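Local coordinates for CS1 fimbrial subunit A (Escherichia coli, PDB 4HJI), which is the major pilin of CS1 fimbriae, the surface filaments with which enterotoxigenic bacteria colonise the epithelium of host organs, at residues Ser33-Ser38 / Ile55-His60; Val92-Lys97 / Ile104-Asn109. One frame throughout, in Å; residues are numbered along the deposited sequence.

Contact 1 of 2, residues Ser33-Ser38 / Ile55-His60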
loop_
_atom_site.group_PDB
_atom_site.type_symbol
_atom_site.label_atom_id
_atom_site.label_comp_id
_atom_site.label_asym_id
_atom_site.label_seq_id
_atom_site.Cartn_x
_atom_site.Cartn_y
_atom_site.Cartn_z
ATOM N N SER A 33 9.589 -4.866 -11.916
ATOM C CA SER A 33 9.057 -6.094 -11.338
ATOM C C SER A 33 7.696 -5.891 -10.687
ATOM O O SER A 33 7.335 -4.789 -10.244
ATOM C CB SER A 33 10.044 -6.713 -10.341
ATOM O OG SER A 33 10.229 -5.920 -9.202
ATOM N N ALA A 34 6.932 -6.982 -10.642
ATOM C CA ALA A 34 5.652 -6.976 -9.951
ATOM C C ALA A 34 5.783 -6.477 -8.511
ATOM O O ALA A 34 6.798 -6.662 -7.854
ATOM C CB ALA A 34 5.024 -8.354 -9.953
ATOM N N LEU A 35 4.725 -5.836 -8.046
ATOM C CA LEU A 35 4.666 -5.403 -6.681
ATOM C C LEU A 35 4.792 -6.632 -5.765
ATOM O O LEU A 35 4.284 -7.718 -6.104
ATOM C CB LEU A 35 3.339 -4.678 -6.452
ATOM C CG LEU A 35 3.303 -3.683 -5.347
ATOM C CD1 LEU A 35 4.272 -2.525 -5.580
ATOM C CD2 LEU A 35 1.878 -3.140 -5.240
ATOM N N PRO A 36 5.502 -6.507 -4.633
ATOM C CA PRO A 36 5.518 -7.660 -3.717
ATOM C C PRO A 36 4.116 -8.031 -3.250
ATOM O O PRO A 36 3.280 -7.158 -3.067
ATOM C CB PRO A 36 6.363 -7.187 -2.540
ATOM C CG PRO A 36 7.092 -5.990 -3.046
ATOM C CD PRO A 36 6.269 -5.366 -4.108
ATOM N N ASN A 37 3.857 -9.329 -3.088
ATOM C CA ASN A 37 2.570 -9.770 -2.551
ATOM C C ASN A 37 2.635 -10.067 -1.058
ATOM O O ASN A 37 1.646 -10.468 -0.468
ATOM C CB ASN A 37 2.003 -10.966 -3.345
ATOM C CG ASN A 37 2.752 -12.262 -3.128
ATOM O OD1 ASN A 37 3.791 -12.325 -2.481
ATOM N ND2 ASN A 37 2.213 -13.329 -3.724
ATOM N N SER A 38 3.819 -9.895 -0.473
ATOM C CA SER A 38 4.075 -10.133 0.948
ATOM C C SER A 38 5.051 -9.082 1.473
ATOM O O SER A 38 5.967 -8.685 0.744
ATOM C CB SER A 38 4.682 -11.522 1.156
ATOM O OG SER A 38 3.909 -12.528 0.530
ATOM N N ILE A 55 8.131 1.074 -0.465
ATOM C CA ILE A 55 8.287 0.385 -1.743
ATOM C C ILE A 55 8.334 1.481 -2.818
ATOM O O ILE A 55 7.396 2.287 -2.931
ATOM C CB ILE A 55 7.107 -0.576 -2.030
ATOM C CG1 ILE A 55 6.943 -1.626 -0.916
ATOM C CG2 ILE A 55 7.270 -1.279 -3.367
ATOM C CD1 ILE A 55 5.736 -2.514 -1.033
ATOM N N ASN A 56 9.435 1.538 -3.563
ATOM C CA ASN A 56 9.560 2.395 -4.728
ATOM C C ASN A 56 8.776 1.781 -5.883
ATOM O O ASN A 56 9.007 0.628 -6.242
ATOM C CB ASN A 56 11.044 2.574 -5.086
ATOM C CG ASN A 56 11.823 3.233 -3.967
ATOM O OD1 ASN A 56 12.722 2.629 -3.349
ATOM N ND2 ASN A 56 11.489 4.473 -3.688
ATOM N N THR A 57 7.842 2.544 -6.449
ATOM C CA THR A 57 6.927 2.030 -7.468
ATOM C C THR A 57 6.843 2.962 -8.666
ATOM O O THR A 57 7.300 4.101 -8.614
ATOM C CB THR A 57 5.500 1.894 -6.915
ATOM O OG1 THR A 57 4.965 3.205 -6.666
ATOM C CG2 THR A 57 5.498 1.123 -5.628
ATOM N N VAL A 58 6.248 2.469 -9.744
ATOM C CA VAL A 58 5.884 3.292 -10.883
ATOM C C VAL A 58 4.501 2.887 -11.365
ATOM O O VAL A 58 4.125 1.728 -11.259
ATOM C CB VAL A 58 6.878 3.188 -12.061
ATOM C CG1 VAL A 58 8.203 3.833 -11.690
ATOM C CG2 VAL A 58 7.062 1.740 -12.525
ATOM N N VAL A 59 3.754 3.867 -11.877
ATOM C CA VAL A 59 2.458 3.628 -12.456
ATOM C C VAL A 59 2.612 3.445 -13.962
ATOM O O VAL A 59 3.253 4.259 -14.627
ATOM C CB VAL A 59 1.490 4.793 -12.150
ATOM C CG1 VAL A 59 0.172 4.581 -12.872
ATOM C CG2 VAL A 59 1.283 4.897 -10.651
ATOM N N HIS A 60 2.035 2.353 -14.486
ATOM C CA HIS A 60 1.943 2.119 -15.920
ATOM C C HIS A 60 0.537 2.408 -16.395
ATOM O O HIS A 60 -0.416 2.005 -15.751
ATOM C CB HIS A 60 2.211 0.676 -16.253
ATOM C CG HIS A 60 3.640 0.299 -16.190
ATOM N ND1 HIS A 60 4.257 -0.406 -17.199
ATOM C CD2 HIS A 60 4.572 0.481 -15.225
ATOM C CE1 HIS A 60 5.522 -0.608 -16.876
ATOM N NE2 HIS A 60 5.735 -0.092 -15.681
#

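Contact 2 of 2, residues Val92-Lys97 / Ile104-Asn109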
loop_
_atom_site.group_PDB
_atom_site.type_symbol
_atom_site.label_atom_id
_atom_site.label_comp_id
_atom_site.label_asym_id
_atom_site.label_seq_id
_atom_site.Cartn_x
_atom_site.Cartn_y
_atom_site.Cartn_z
ATOM N N VAL A 92 -1.518 3.552 4.956
ATOM C CA VAL A 92 -0.832 3.408 3.689
ATOM C C VAL A 92 -0.789 4.738 2.970
ATOM O O VAL A 92 -1.807 5.435 2.892
ATOM C CB VAL A 92 -1.533 2.367 2.785
ATOM C CG1 VAL A 92 -0.736 2.170 1.516
ATOM C CG2 VAL A 92 -1.746 1.079 3.545
ATOM N N ASN A 93 0.409 5.131 2.542
ATOM C CA ASN A 93 0.594 6.385 1.812
ATOM C C ASN A 93 1.064 6.041 0.409
ATOM O O ASN A 93 1.833 5.103 0.226
ATOM C CB ASN A 93 1.665 7.302 2.446
ATOM C CG ASN A 93 1.261 7.904 3.775
ATOM O OD1 ASN A 93 0.382 7.416 4.475
ATOM N ND2 ASN A 93 1.903 9.007 4.120
ATOM N N PHE A 94 0.599 6.799 -0.571
ATOM C CA PHE A 94 1.031 6.629 -1.947
ATOM C C PHE A 94 1.253 7.989 -2.566
ATOM O O PHE A 94 0.407 8.876 -2.439
ATOM C CB PHE A 94 0.001 5.846 -2.782
ATOM C CG PHE A 94 0.408 5.693 -4.213
ATOM C CD1 PHE A 94 -0.285 6.307 -5.230
ATOM C CD2 PHE A 94 1.519 4.914 -4.543
ATOM C CE1 PHE A 94 0.110 6.168 -6.555
ATOM C CE2 PHE A 94 1.929 4.785 -5.857
ATOM C CZ PHE A 94 1.232 5.406 -6.867
ATOM N N ALA A 95 2.399 8.162 -3.220
ATOM C CA ALA A 95 2.711 9.433 -3.866
ATOM C C ALA A 95 2.545 10.596 -2.898
ATOM O O ALA A 95 2.098 11.675 -3.297
ATOM C CB ALA A 95 1.810 9.624 -5.085
ATOM N N GLY A 96 2.877 10.377 -1.620
ATOM C CA GLY A 96 2.841 11.433 -0.609
ATOM C C GLY A 96 1.450 11.797 -0.103
ATOM O O GLY A 96 1.288 12.813 0.560
ATOM N N LYS A 97 0.455 10.971 -0.421
ATOM C CA LYS A 97 -0.928 11.151 0.031
ATOM C C LYS A 97 -1.396 9.894 0.802
ATOM O O LYS A 97 -1.125 8.777 0.387
ATOM C CB LYS A 97 -1.828 11.377 -1.187
ATOM C CG LYS A 97 -1.480 12.624 -1.990
ATOM C CD LYS A 97 -1.317 12.350 -3.481
ATOM C CE LYS A 97 -0.644 13.518 -4.206
ATOM N NZ LYS A 97 0.377 13.006 -5.189
ATOM N N ILE A 104 -8.697 8.596 -4.009
ATOM C CA ILE A 104 -8.059 9.861 -4.324
ATOM C C ILE A 104 -7.514 9.815 -5.748
ATOM O O ILE A 104 -7.069 8.767 -6.226
ATOM C CB ILE A 104 -6.962 10.248 -3.299
ATOM C CG1 ILE A 104 -5.705 9.385 -3.393
ATOM C CG2 ILE A 104 -7.522 10.199 -1.883
ATOM C CD1 ILE A 104 -4.568 9.951 -2.566
ATOM N N THR A 105 -7.571 10.958 -6.421
ATOM C CA THR A 105 -7.068 11.077 -7.772
ATOM C C THR A 105 -5.692 11.711 -7.743
ATOM O O THR A 105 -5.470 12.728 -7.077
ATOM C CB THR A 105 -7.994 11.904 -8.671
ATOM O OG1 THR A 105 -9.279 11.276 -8.740
ATOM C CG2 THR A 105 -7.409 12.008 -10.077
ATOM N N ILE A 106 -4.762 11.100 -8.461
ATOM C CA ILE A 106 -3.442 11.668 -8.674
ATOM C C ILE A 106 -3.391 12.128 -10.129
ATOM O O ILE A 106 -3.461 11.298 -11.037
ATOM C CB ILE A 106 -2.364 10.624 -8.348
ATOM C CG1 ILE A 106 -2.440 10.296 -6.848
ATOM C CG2 ILE A 106 -0.972 11.122 -8.721
ATOM C CD1 ILE A 106 -2.170 8.860 -6.545
ATOM N N ASP A 107 -3.316 13.446 -10.341
ATOM C CA ASP A 107 -3.329 14.026 -11.691
ATOM C C ASP A 107 -2.144 13.525 -12.506
ATOM O O ASP A 107 -1.056 13.304 -11.964
ATOM C CB ASP A 107 -3.270 15.560 -11.643
ATOM C CG ASP A 107 -3.428 16.204 -13.028
ATOM O OD1 ASP A 107 -2.416 16.637 -13.630
ATOM O OD2 ASP A 107 -4.573 16.293 -13.529
ATOM N N SER A 108 -2.358 13.383 -13.812
ATOM C CA SER A 108 -1.282 12.991 -14.730
ATOM C C SER A 108 -0.050 13.896 -14.632
ATOM O O SER A 108 1.064 13.404 -14.698
ATOM C CB SER A 108 -1.789 12.914 -16.175
ATOM O OG SER A 108 -2.455 14.097 -16.568
ATOM N N ASN A 109 -0.228 15.208 -14.447
ATOM C CA ASN A 109 0.932 16.095 -14.346
ATOM C C ASN A 109 1.864 15.778 -13.159
ATOM O O ASN A 109 3.062 15.989 -13.248
ATOM C CB ASN A 109 0.507 17.572 -14.339
ATOM C CG ASN A 109 -0.072 18.005 -15.668
ATOM O OD1 ASN A 109 0.440 17.639 -16.724
ATOM N ND2 ASN A 109 -1.141 18.792 -15.626
#

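Contact 1 of 2, residues Ser33-Ser38 / Ile55-His60
Leu35 and Thr57 are the residues whose CA atoms come nearest across the contact, 7.8 Å apart, so the connection Ser33-Ser38 passes strand Ile55-His60 at side-chain distance and does not pair with it. Ala34, Leu35 and Pro36 have polyproline-II-like backbone angles, which keep this part of the loop extended. In the Ig-like β-sandwich of a chaperone-usher pilin, the connection leads from strand 25-29 to strand 38-44. Both are antiparallel partners of strand 49-61, and the loop between them runs past that shared neighbour, touching it through Leu35 and Pro36. Asn37 already makes a backbone hydrogen bond with Ser168, at the beginning of the parallel pairing of 38-44 with strand 163-173. The latter is probably the donor strand that completes the fold.

Leu35 carries most of the apolar contact. Its CB leaves the backbone to one side of the strand, but the end of the side chain comes nearer: CG lies anti to the backbone N (chi1 -155°), and the CD1 branch reaches the strand. There it meets two methyls from alternate residues on one side of the strand, Thr57 CG2 at 3.8 Å from Leu35 CD1 and Ile55 CG2 at 3.9 Å from the same atom. The Leu35 and Ile55 side chains cross at about a right angle. Thr57 meets the leucine with its methyl, anti to the carbonyl carbon, while OG1 is hydrogen-bonded to Gln125 O on strand 119-131.

Pro36 extends the apolar patch toward Ser38 and also packs on Gln29. Its CD corner meets the other arm of the isoleucine, the end methyl CD1 of Ile55 lying 4.2 Å from Pro36 CD.

Contact 2 of 2, residues Val92-Lys97 / Ile104-Asn109
Ala95 and Ile106 lie opposite each other with CA atoms 8.1 Å apart, and Lys97 and Ile104 at 8.5 Å, so a hairpin bend and a short strand meet through side chains. The bend is a type I' turn from Phe94 to Lys97, a tight two-residue β-hairpin loop in the pilin's Ig-like sandwich. Ala95 and Gly96 both take positive phi, and Phe94 and Lys97 exchange backbone hydrogen bonds in both directions. Strands 104-106 and 87-94 do not pair with each other, but both are antiparallel partners of strand 68-80.

Ile106 pushes its end methyl at the rim of the Phe94 ring: CD1 sits near the ring plane, 3.4 Å from Phe94 CD1, and the side chains meet at about a right angle. Ala95 CB lies 3.9 Å above one face of this ring, displaced toward its rim.

Lys97 lays its aliphatic part across both isoleucines. With CG1 of Ile104 between the backbone N and the carbonyl carbon (chi1 71°), its CD1 is carried to Lys97 CB, 3.4 Å away, tighter than usual van der Waals contact. Farther out, Lys97 CD passes 4.1 Å from Ile106 CG1. The lysine chain bends at chi2 and chi4, bringing the ammonium into a salt bridge with Asp110 of helix 108-111. Asp107 is the N-cap of this short, weakly bonded helix: its OD1 accepts from Asn109 N at 2.7 Å. The ammonium also returns to its own turn: Lys97 NZ donates to Ala95 O at 2.9 Å, lying 16° out of the carbonyl plane.

Phe94 joins the two contacts, whose centres are 15 Å apart. While the rim of its ring meets Ile106 in contact 2, the far end reaches strand 49-61 of contact 1: Phe94 CE2 is 3.5 Å from Thr57 OG1, and Phe94 CZ is 3.8 Å from Val59 CG2. Thr57 thus packs against Leu35 with its methyl and against Phe94 with its hydroxyl oxygen. Strand 119-131 connects them through the backbone as well, pairing with both 49-61 and 87-94. Its Gln125 accepts the hydroxyl bond of Thr57 through the main chain and touches the side chains of Phe94 and Ala95.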